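Local structure of Nrps/pks (Streptomyces albus, 4OPF) at residues D25-L30 with T346-R351; V289-T294 with R353-F358. The protein is a ketosynthase domain of the oxazolomycin synthase OzmH that probably catalyses decarboxylative Claisen condensation to extend a growing polyketide chain. All coordinates share one frame; numbering follows the deposited sequence.

Contact 1 (D25-L30 with T346-R351); sequences DAYWRL and TVLMLR
Trp28 of helix 24-33 lays the six-membered end of its indole against helix 338-352 at Leu348 and Met349. With CG anti to the backbone N (chi1 178°), the ring system projects from its own helix and passes Leu348, whose side chain runs in the opposite direction. Trp28 CE3 lies 3.7 Å from Leu348 CB, and Trp28 CZ3 comes equally close to the backbone N of Met349, 3.7 Å away. Met349, a selenomethionine, sets its CG in the indole plane at the ring edge, 3.9 Å from Trp28 CZ3. A long flat side chain suits this place because the helix axes stay 10.8 Å apart. Replacing Trp28 by an alanine would probably open a gap beside Leu348 and take away the ring edge that meets Met349 CG. The buried side is completed by Tyr27, whose CD2 meets CD1 of Leu348 at 4.0 Å while its hydroxyl bonds to the carbonyl of Ala341, so that one residue supplies both an apolar flank and a polar anchor. Looser is the exposed margin, where OD1 of Asp25 and NH2 of Arg351 remain 5.0 Å apart: opposite charges that may attract weakly but form no salt bridge. The axes cross at -80°, nearly perpendicular, an aromatic-aliphatic packing of two helices within the thiolase-like fold of a ketosynthase.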
ATOM      1  N   ASP A  25      -7.466 -21.997 -18.360  1.00 34.84           N
ATOM      2  CA  ASP A  25      -8.182 -22.572 -19.468  1.00 36.26           C
ATOM      3  C   ASP A  25      -9.491 -23.151 -18.948  1.00 34.60           C
ATOM      4  O   ASP A  25     -10.516 -22.976 -19.574  1.00 36.02           O
ATOM      5  CB  ASP A  25      -7.308 -23.620 -20.182  1.00 42.01           C
ATOM      6  CG  ASP A  25      -6.202 -22.971 -21.033  1.00 47.07           C
ATOM      7  OD1 ASP A  25      -6.253 -21.756 -21.315  1.00 49.51           O
ATOM      8  OD2 ASP A  25      -5.270 -23.675 -21.423  1.00 55.91           O
ATOM      9  N   ALA A  26      -9.459 -23.814 -17.797  1.00 31.58           N
ATOM     10  CA  ALA A  26     -10.672 -24.307 -17.210  1.00 33.26           C
ATOM     11  C   ALA A  26     -11.567 -23.141 -16.720  1.00 32.83           C
ATOM     12  O   ALA A  26     -12.787 -23.221 -16.762  1.00 32.68           O
ATOM     13  CB  ALA A  26     -10.373 -25.310 -16.096  1.00 33.53           C
ATOM     14  N   TYR A  27     -10.965 -22.053 -16.250  1.00 30.14           N
ATOM     15  CA  TYR A  27     -11.728 -20.914 -15.842  1.00 29.21           C
ATOM     16  C   TYR A  27     -12.482 -20.323 -17.061  1.00 29.70           C
ATOM     17  O   TYR A  27     -13.641 -19.976 -16.965  1.00 30.66           O
ATOM     18  CB  TYR A  27     -10.808 -19.892 -15.171  1.00 27.58           C
ATOM     19  CG  TYR A  27     -11.458 -18.745 -14.491  1.00 25.39           C
ATOM     20  CD1 TYR A  27     -12.525 -18.908 -13.641  1.00 27.01           C
ATOM     21  CD2 TYR A  27     -10.936 -17.486 -14.632  1.00 24.76           C
ATOM     22  CE1 TYR A  27     -13.102 -17.801 -13.003  1.00 26.16           C
ATOM     23  CE2 TYR A  27     -11.431 -16.399 -13.957  1.00 23.76           C
ATOM     24  CZ  TYR A  27     -12.519 -16.557 -13.139  1.00 25.59           C
ATOM     25  OH  TYR A  27     -13.018 -15.412 -12.524  1.00 25.80           O
ATOM     26  N   TRP A  28     -11.815 -20.187 -18.180  1.00 29.69           N
ATOM     27  CA  TRP A  28     -12.437 -19.701 -19.373  1.00 30.96           C
ATOM     28  C   TRP A  28     -13.559 -20.621 -19.818  1.00 32.92           C
ATOM     29  O   TRP A  28     -14.593 -20.145 -20.161  1.00 33.50           O
ATOM     30  CB  TRP A  28     -11.438 -19.533 -20.504  1.00 31.35           C
ATOM     31  CG  TRP A  28     -12.101 -19.078 -21.759  1.00 33.22           C
ATOM     32  CD1 TRP A  28     -12.263 -19.802 -22.915  1.00 34.64           C
ATOM     33  CD2 TRP A  28     -12.789 -17.840 -21.963  1.00 31.47           C
ATOM     34  NE1 TRP A  28     -12.981 -19.053 -23.829  1.00 35.53           N
ATOM     35  CE2 TRP A  28     -13.290 -17.844 -23.276  1.00 33.12           C
ATOM     36  CE3 TRP A  28     -12.975 -16.702 -21.181  1.00 31.66           C
ATOM     37  CZ2 TRP A  28     -13.994 -16.780 -23.805  1.00 33.00           C
ATOM     38  CZ3 TRP A  28     -13.626 -15.604 -21.729  1.00 30.27           C
ATOM     39  CH2 TRP A  28     -14.156 -15.669 -23.003  1.00 32.62           C
ATOM     40  N   ARG A  29     -13.371 -21.932 -19.770  1.00 34.85           N
ATOM     41  CA  ARG A  29     -14.448 -22.863 -20.101  1.00 37.83           C
ATOM     42  C   ARG A  29     -15.636 -22.698 -19.164  1.00 38.03           C
ATOM     43  O   ARG A  29     -16.784 -22.647 -19.632  1.00 37.65           O
ATOM     44  CB  ARG A  29     -13.986 -24.337 -20.130  1.00 42.00           C
ATOM     45  CG  ARG A  29     -13.186 -24.661 -21.397  1.00 46.40           C
ATOM     46  CD  ARG A  29     -12.845 -26.126 -21.591  1.00 51.06           C
ATOM     47  NE  ARG A  29     -12.192 -26.756 -20.435  1.00 56.30           N
ATOM     48  CZ  ARG A  29     -10.862 -26.768 -20.201  1.00 60.23           C
ATOM     49  NH1 ARG A  29     -10.380 -27.382 -19.109  1.00 56.37           N
ATOM     50  NH2 ARG A  29     -10.001 -26.149 -21.032  1.00 60.08           N
ATOM     51  N   LEU A  30     -15.385 -22.623 -17.860  1.00 34.28           N
ATOM     52  CA  LEU A  30     -16.439 -22.435 -16.908  1.00 34.59           C
ATOM     53  C   LEU A  30     -17.261 -21.175 -17.244  1.00 35.16           C
ATOM     54  O   LEU A  30     -18.522 -21.225 -17.288  1.00 33.70           O
ATOM     55  CB  LEU A  30     -15.871 -22.318 -15.491  1.00 35.26           C
ATOM     56  CG  LEU A  30     -16.860 -22.067 -14.359  1.00 36.75           C
ATOM     57  CD1 LEU A  30     -17.404 -23.365 -13.838  1.00 40.69           C
ATOM     58  CD2 LEU A  30     -16.274 -21.354 -13.192  1.00 39.68           C
ATOM     59  N   THR A 346     -12.206 -10.571 -17.128  1.00 25.26           N
ATOM     60  CA  THR A 346     -12.217  -9.503 -18.118  1.00 27.96           C
ATOM     61  C   THR A 346     -11.033  -9.561 -19.069  1.00 28.54           C
ATOM     62  O   THR A 346     -11.221  -9.305 -20.237  1.00 25.48           O
ATOM     63  CB  THR A 346     -12.220  -8.158 -17.402  1.00 31.78           C
ATOM     64  OG1 THR A 346     -13.396  -8.107 -16.599  1.00 34.99           O
ATOM     65  CG2 THR A 346     -12.321  -7.070 -18.367  1.00 37.10           C
ATOM     66  N   VAL A 347      -9.821  -9.895 -18.575  1.00 24.72           N
ATOM     67  CA  VAL A 347      -8.675 -10.035 -19.433  1.00 25.07           C
ATOM     68  C   VAL A 347      -8.920 -11.173 -20.392  1.00 26.05           C
ATOM     69  O   VAL A 347      -8.641 -11.063 -21.566  1.00 28.12           O
ATOM     70  CB  VAL A 347      -7.367 -10.280 -18.636  1.00 26.82           C
ATOM     71  CG1 VAL A 347      -6.254 -10.744 -19.576  1.00 27.67           C
ATOM     72  CG2 VAL A 347      -7.010  -9.021 -17.826  1.00 26.93           C
ATOM     73  N   LEU A 348      -9.450 -12.271 -19.905  1.00 25.56           N
ATOM     74  CA  LEU A 348      -9.744 -13.384 -20.792  1.00 27.13           C
ATOM     75  C   LEU A 348     -10.818 -13.046 -21.864  1.00 28.76           C
ATOM     76  O   LEU A 348     -10.711 -13.458 -23.035  1.00 29.33           O
ATOM     77  CB  LEU A 348     -10.182 -14.587 -19.975  1.00 27.37           C
ATOM     78  CG  LEU A 348      -9.085 -15.232 -19.146  1.00 28.27           C
ATOM     79  CD1 LEU A 348      -9.693 -16.295 -18.246  1.00 29.68           C
ATOM     80  CD2 LEU A 348      -8.071 -15.884 -20.061  1.00 30.39           C
HETATM   81  N   MSE A 349     -11.846 -12.324 -21.459  1.00 27.42           N
HETATM   82  CA  MSE A 349     -12.872 -11.848 -22.407  1.00 28.31           C
HETATM   83  C   MSE A 349     -12.270 -11.007 -23.485  1.00 29.52           C
HETATM   84  O   MSE A 349     -12.581 -11.191 -24.651  1.00 29.91           O
HETATM   85  CB  MSE A 349     -13.919 -11.045 -21.678  1.00 27.50           C
HETATM   86  CG  MSE A 349     -14.936 -12.008 -21.037  1.00 28.65           C
HETATM   87 SE   MSE A 349     -16.245 -10.962 -19.984  0.65 29.60          SE
HETATM   88  CE  MSE A 349     -16.567  -9.601 -21.343  1.00 31.11           C
ATOM     89  N   LEU A 350     -11.422 -10.047 -23.106  1.00 30.17           N
ATOM     90  CA  LEU A 350     -10.765  -9.121 -24.054  1.00 30.23           C
ATOM     91  C   LEU A 350      -9.837  -9.850 -25.009  1.00 32.76           C
ATOM     92  O   LEU A 350      -9.884  -9.663 -26.234  1.00 36.49           O
ATOM     93  CB  LEU A 350      -9.988  -8.027 -23.312  1.00 29.91           C
ATOM     94  CG  LEU A 350     -10.835  -6.997 -22.586  1.00 28.30           C
ATOM     95  CD1 LEU A 350      -9.960  -6.225 -21.596  1.00 27.40           C
ATOM     96  CD2 LEU A 350     -11.493  -6.026 -23.566  1.00 30.27           C
ATOM     97  N   ARG A 351      -9.057 -10.764 -24.458  1.00 34.67           N
ATOM     98  CA  ARG A 351      -8.189 -11.607 -25.243  1.00 36.14           C
ATOM     99  C   ARG A 351      -8.951 -12.502 -26.222  1.00 37.23           C
ATOM    100  O   ARG A 351      -8.512 -12.646 -27.351  1.00 36.57           O
ATOM    101  CB  ARG A 351      -7.344 -12.468 -24.289  1.00 38.57           C
ATOM    102  CG  ARG A 351      -6.162 -13.115 -24.923  1.00 46.03           C
ATOM    103  CD  ARG A 351      -5.255 -13.751 -23.872  1.00 50.96           C
ATOM    104  NE  ARG A 351      -5.288 -15.208 -23.905  1.00 56.16           N
ATOM    105  CZ  ARG A 351      -4.787 -15.997 -22.955  1.00 58.52           C
ATOM    106  NH1 ARG A 351      -4.220 -15.498 -21.861  1.00 51.01           N
ATOM    107  NH2 ARG A 351      -4.881 -17.308 -23.089  1.00 63.86           N
TER

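Contact 2 (V289-T294 with R353-F358); sequences VTYIET and RAIVPF
A chi1 of -177° swings the Tyr291 ring away from its own amide nitrogen and across to 353-358, where Ile355 presents both CG2 and the CG1–CD1 arm. The two side chains run alongside one another, antiparallel in sense. CG2 of Ile355 lies 3.8 Å from CE1 of Tyr291, and CD1 of the same isoleucine reaches CD1 of the tyrosine at 4.1 Å. A beta-branched residue suits this place because its two arms spread along one side of the ring. Strand 291-293 belongs to the large mixed sheet of the thiolase-like fold, between strands 390-396 and 322-325, whereas strand 354-355 pairs with 382-383 in a separate small antiparallel sheet; the contact thus joins two sheets through side chains. Tyrosine suits the place because its ring packs on Ile355 while its hydroxyl reaches polar partners. A water in the plane of its ring, at the edge, is 2.8 Å from Tyr291 OH and donates to Val356 O at 2.7 Å, bridging the phenol to the loop backbone. The hydroxyl also bonds to Lys345 NZ, which forms a salt bridge with Glu293, so that one lysine of helix 338-352 binds both Tyr291 and Glu293, two residues apart on the strand.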
ATOM      1  N   VAL A 289     -16.424   2.084 -23.310  1.00 28.85           N
ATOM      2  CA  VAL A 289     -16.361   0.936 -22.375  1.00 28.73           C
ATOM      3  C   VAL A 289     -17.644   0.134 -22.606  1.00 29.67           C
ATOM      4  O   VAL A 289     -18.731   0.607 -22.352  1.00 29.40           O
ATOM      5  CB  VAL A 289     -16.224   1.387 -20.925  1.00 28.39           C
ATOM      6  CG1 VAL A 289     -16.163   0.207 -19.965  1.00 27.69           C
ATOM      7  CG2 VAL A 289     -14.988   2.268 -20.745  1.00 27.32           C
ATOM      8  N   THR A 290     -17.459  -1.086 -23.068  1.00 28.34           N
ATOM      9  CA  THR A 290     -18.506  -1.962 -23.569  1.00 30.51           C
ATOM     10  C   THR A 290     -19.045  -2.948 -22.543  1.00 29.14           C
ATOM     11  O   THR A 290     -20.207  -3.382 -22.646  1.00 29.55           O
ATOM     12  CB  THR A 290     -17.936  -2.734 -24.762  1.00 30.03           C
ATOM     13  OG1 THR A 290     -17.565  -1.786 -25.746  1.00 31.65           O
ATOM     14  CG2 THR A 290     -18.888  -3.737 -25.368  1.00 32.81           C
ATOM     15  N   TYR A 291     -18.227  -3.322 -21.572  1.00 26.30           N
ATOM     16  CA  TYR A 291     -18.603  -4.313 -20.580  1.00 25.51           C
ATOM     17  C   TYR A 291     -18.070  -3.901 -19.213  1.00 25.48           C
ATOM     18  O   TYR A 291     -16.952  -3.416 -19.118  1.00 24.76           O
ATOM     19  CB  TYR A 291     -17.969  -5.645 -20.952  1.00 27.03           C
ATOM     20  CG  TYR A 291     -18.340  -6.806 -20.049  1.00 28.47           C
ATOM     21  CD1 TYR A 291     -19.470  -7.531 -20.302  1.00 30.45           C
ATOM     22  CD2 TYR A 291     -17.567  -7.155 -18.925  1.00 28.57           C
ATOM     23  CE1 TYR A 291     -19.850  -8.594 -19.525  1.00 32.64           C
ATOM     24  CE2 TYR A 291     -17.956  -8.218 -18.101  1.00 29.30           C
ATOM     25  CZ  TYR A 291     -19.075  -8.946 -18.423  1.00 33.27           C
ATOM     26  OH  TYR A 291     -19.511 -10.036 -17.688  1.00 37.02           O
ATOM     27  N   ILE A 292     -18.867  -4.082 -18.170  1.00 25.03           N
ATOM     28  CA  ILE A 292     -18.458  -3.866 -16.805  1.00 24.96           C
ATOM     29  C   ILE A 292     -18.717  -5.145 -15.983  1.00 24.65           C
ATOM     30  O   ILE A 292     -19.851  -5.623 -15.896  1.00 24.70           O
ATOM     31  CB  ILE A 292     -19.239  -2.724 -16.195  1.00 25.99           C
ATOM     32  CG1 ILE A 292     -19.037  -1.467 -17.069  1.00 28.48           C
ATOM     33  CG2 ILE A 292     -18.833  -2.449 -14.773  1.00 24.64           C
ATOM     34  CD1 ILE A 292     -19.790  -0.302 -16.572  1.00 29.28           C
ATOM     35  N   GLU A 293     -17.650  -5.678 -15.409  1.00 23.39           N
ATOM     36  CA  GLU A 293     -17.731  -6.635 -14.323  1.00 23.10           C
ATOM     37  C   GLU A 293     -18.066  -5.840 -13.037  1.00 23.58           C
ATOM     38  O   GLU A 293     -17.219  -5.179 -12.449  1.00 22.11           O
ATOM     39  CB  GLU A 293     -16.422  -7.393 -14.203  1.00 25.21           C
ATOM     40  CG  GLU A 293     -16.247  -8.269 -12.931  1.00 28.00           C
ATOM     41  CD  GLU A 293     -17.065  -9.560 -12.918  1.00 32.31           C
ATOM     42  OE1 GLU A 293     -17.630  -9.901 -14.013  1.00 34.59           O
ATOM     43  OE2 GLU A 293     -17.150 -10.234 -11.812  1.00 35.99           O
ATOM     44  N   THR A 294     -19.304  -5.968 -12.599  1.00 23.60           N
ATOM     45  CA  THR A 294     -19.888  -5.158 -11.568  1.00 24.29           C
ATOM     46  C   THR A 294     -19.434  -5.654 -10.187  1.00 24.25           C
ATOM     47  O   THR A 294     -18.981  -6.772 -10.026  1.00 25.10           O
ATOM     48  CB  THR A 294     -21.434  -5.247 -11.596  1.00 26.09           C
ATOM     49  OG1 THR A 294     -21.852  -6.614 -11.397  1.00 25.99           O
ATOM     50  CG2 THR A 294     -21.984  -4.764 -12.911  1.00 26.16           C
ATOM     51  N   ARG A 353     -12.004 -11.945 -27.242  1.00 37.90           N
ATOM     52  CA  ARG A 353     -13.022 -11.091 -27.877  1.00 39.81           C
ATOM     53  C   ARG A 353     -14.419 -11.686 -27.761  1.00 39.05           C
ATOM     54  O   ARG A 353     -15.101 -11.898 -28.754  1.00 38.87           O
ATOM     55  CB  ARG A 353     -12.662 -10.819 -29.344  1.00 44.32           C
ATOM     56  CG  ARG A 353     -11.302 -10.172 -29.454  1.00 49.64           C
ATOM     57  CD  ARG A 353     -10.766 -10.065 -30.865  1.00 60.67           C
ATOM     58  NE  ARG A 353      -9.389  -9.560 -30.778  1.00 78.80           N
ATOM     59  CZ  ARG A 353      -8.607  -9.209 -31.808  1.00 91.21           C
ATOM     60  NH1 ARG A 353      -9.049  -9.296 -33.064  1.00 89.94           N
ATOM     61  NH2 ARG A 353      -7.369  -8.756 -31.574  1.00 89.84           N
ATOM     62  N   ALA A 354     -14.845 -11.957 -26.550  1.00 33.96           N
ATOM     63  CA  ALA A 354     -16.155 -12.493 -26.351  1.00 35.87           C
ATOM     64  C   ALA A 354     -16.717 -12.035 -25.035  1.00 34.29           C
ATOM     65  O   ALA A 354     -15.974 -11.788 -24.067  1.00 33.96           O
ATOM     66  CB  ALA A 354     -16.130 -14.019 -26.408  1.00 37.24           C
ATOM     67  N   ILE A 355     -18.037 -11.972 -25.000  1.00 34.35           N
ATOM     68  CA  ILE A 355     -18.756 -11.700 -23.778  1.00 34.61           C
ATOM     69  C   ILE A 355     -19.352 -12.998 -23.290  1.00 33.91           C
ATOM     70  O   ILE A 355     -19.982 -13.691 -24.037  1.00 31.74           O
ATOM     71  CB  ILE A 355     -19.821 -10.645 -24.012  1.00 39.61           C
ATOM     72  CG1 ILE A 355     -19.084  -9.365 -24.445  1.00 40.54           C
ATOM     73  CG2 ILE A 355     -20.602 -10.437 -22.714  1.00 38.37           C
ATOM     74  CD1 ILE A 355     -19.881  -8.112 -24.324  1.00 44.44           C
ATOM     75  N   VAL A 356     -19.100 -13.324 -22.025  1.00 30.37           N
ATOM     76  CA  VAL A 356     -19.643 -14.505 -21.419  1.00 31.73           C
ATOM     77  C   VAL A 356     -21.037 -14.290 -20.836  1.00 33.46           C
ATOM     78  O   VAL A 356     -21.458 -13.165 -20.581  1.00 33.19           O
ATOM     79  CB  VAL A 356     -18.730 -15.014 -20.350  1.00 30.30           C
ATOM     80  CG1 VAL A 356     -17.366 -15.233 -20.932  1.00 31.16           C
ATOM     81  CG2 VAL A 356     -18.679 -14.071 -19.154  1.00 28.74           C
ATOM     82  N   PRO A 357     -21.767 -15.391 -20.644  1.00 36.10           N
ATOM     83  CA  PRO A 357     -23.113 -15.257 -20.093  1.00 37.73           C
ATOM     84  C   PRO A 357     -23.104 -14.718 -18.672  1.00 36.19           C
ATOM     85  O   PRO A 357     -22.212 -15.033 -17.883  1.00 35.15           O
ATOM     86  CB  PRO A 357     -23.652 -16.695 -20.053  1.00 39.08           C
ATOM     87  CG  PRO A 357     -22.684 -17.536 -20.752  1.00 39.23           C
ATOM     88  CD  PRO A 357     -21.473 -16.740 -21.126  1.00 37.28           C
ATOM     89  N   PHE A 358     -24.117 -13.952 -18.351  1.00 34.89           N
ATOM     90  CA  PHE A 358     -24.450 -13.633 -16.992  1.00 35.13           C
ATOM     91  C   PHE A 358     -25.524 -14.587 -16.479  1.00 36.39           C
ATOM     92  O   PHE A 358     -26.551 -14.800 -17.140  1.00 34.61           O
ATOM     93  CB  PHE A 358     -24.942 -12.211 -16.918  1.00 35.90           C
ATOM     94  CG  PHE A 358     -25.410 -11.807 -15.565  1.00 36.91           C
ATOM     95  CD1 PHE A 358     -24.532 -11.732 -14.511  1.00 36.01           C
ATOM     96  CD2 PHE A 358     -26.743 -11.515 -15.339  1.00 38.38           C
ATOM     97  CE1 PHE A 358     -24.961 -11.355 -13.249  1.00 35.88           C
ATOM     98  CE2 PHE A 358     -27.178 -11.111 -14.086  1.00 39.67           C
ATOM     99  CZ  PHE A 358     -26.286 -11.038 -13.031  1.00 37.78           C
TER
HETATM  100  O   HOH W   1     -21.749 -11.340 -18.658  1.00 26.65           O

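Contacts 1 and 2 have centres about 11 Å apart and share the chain around helix 338-352: residues 346-351 lie on that helix, and 353-358 follow it directly. In sequence the segments alternate, 25-30, 289-294, 346-351, 353-358, so distant parts of the ketosynthase are gathered about one helix end. Arg353, at positive phi, is the C-prime residue of a Schellman motif there, in which Ala354 N lies 3.1 Å from Met349 O. Met349 also joins the two contacts by packing its CE on Tyr291 and Ile355, and Trp28 touches Val356. The end of helix 338-352 thus links helix 24-33, the large mixed sheet, and strand 354-355 with the loop after it, in largely buried packing.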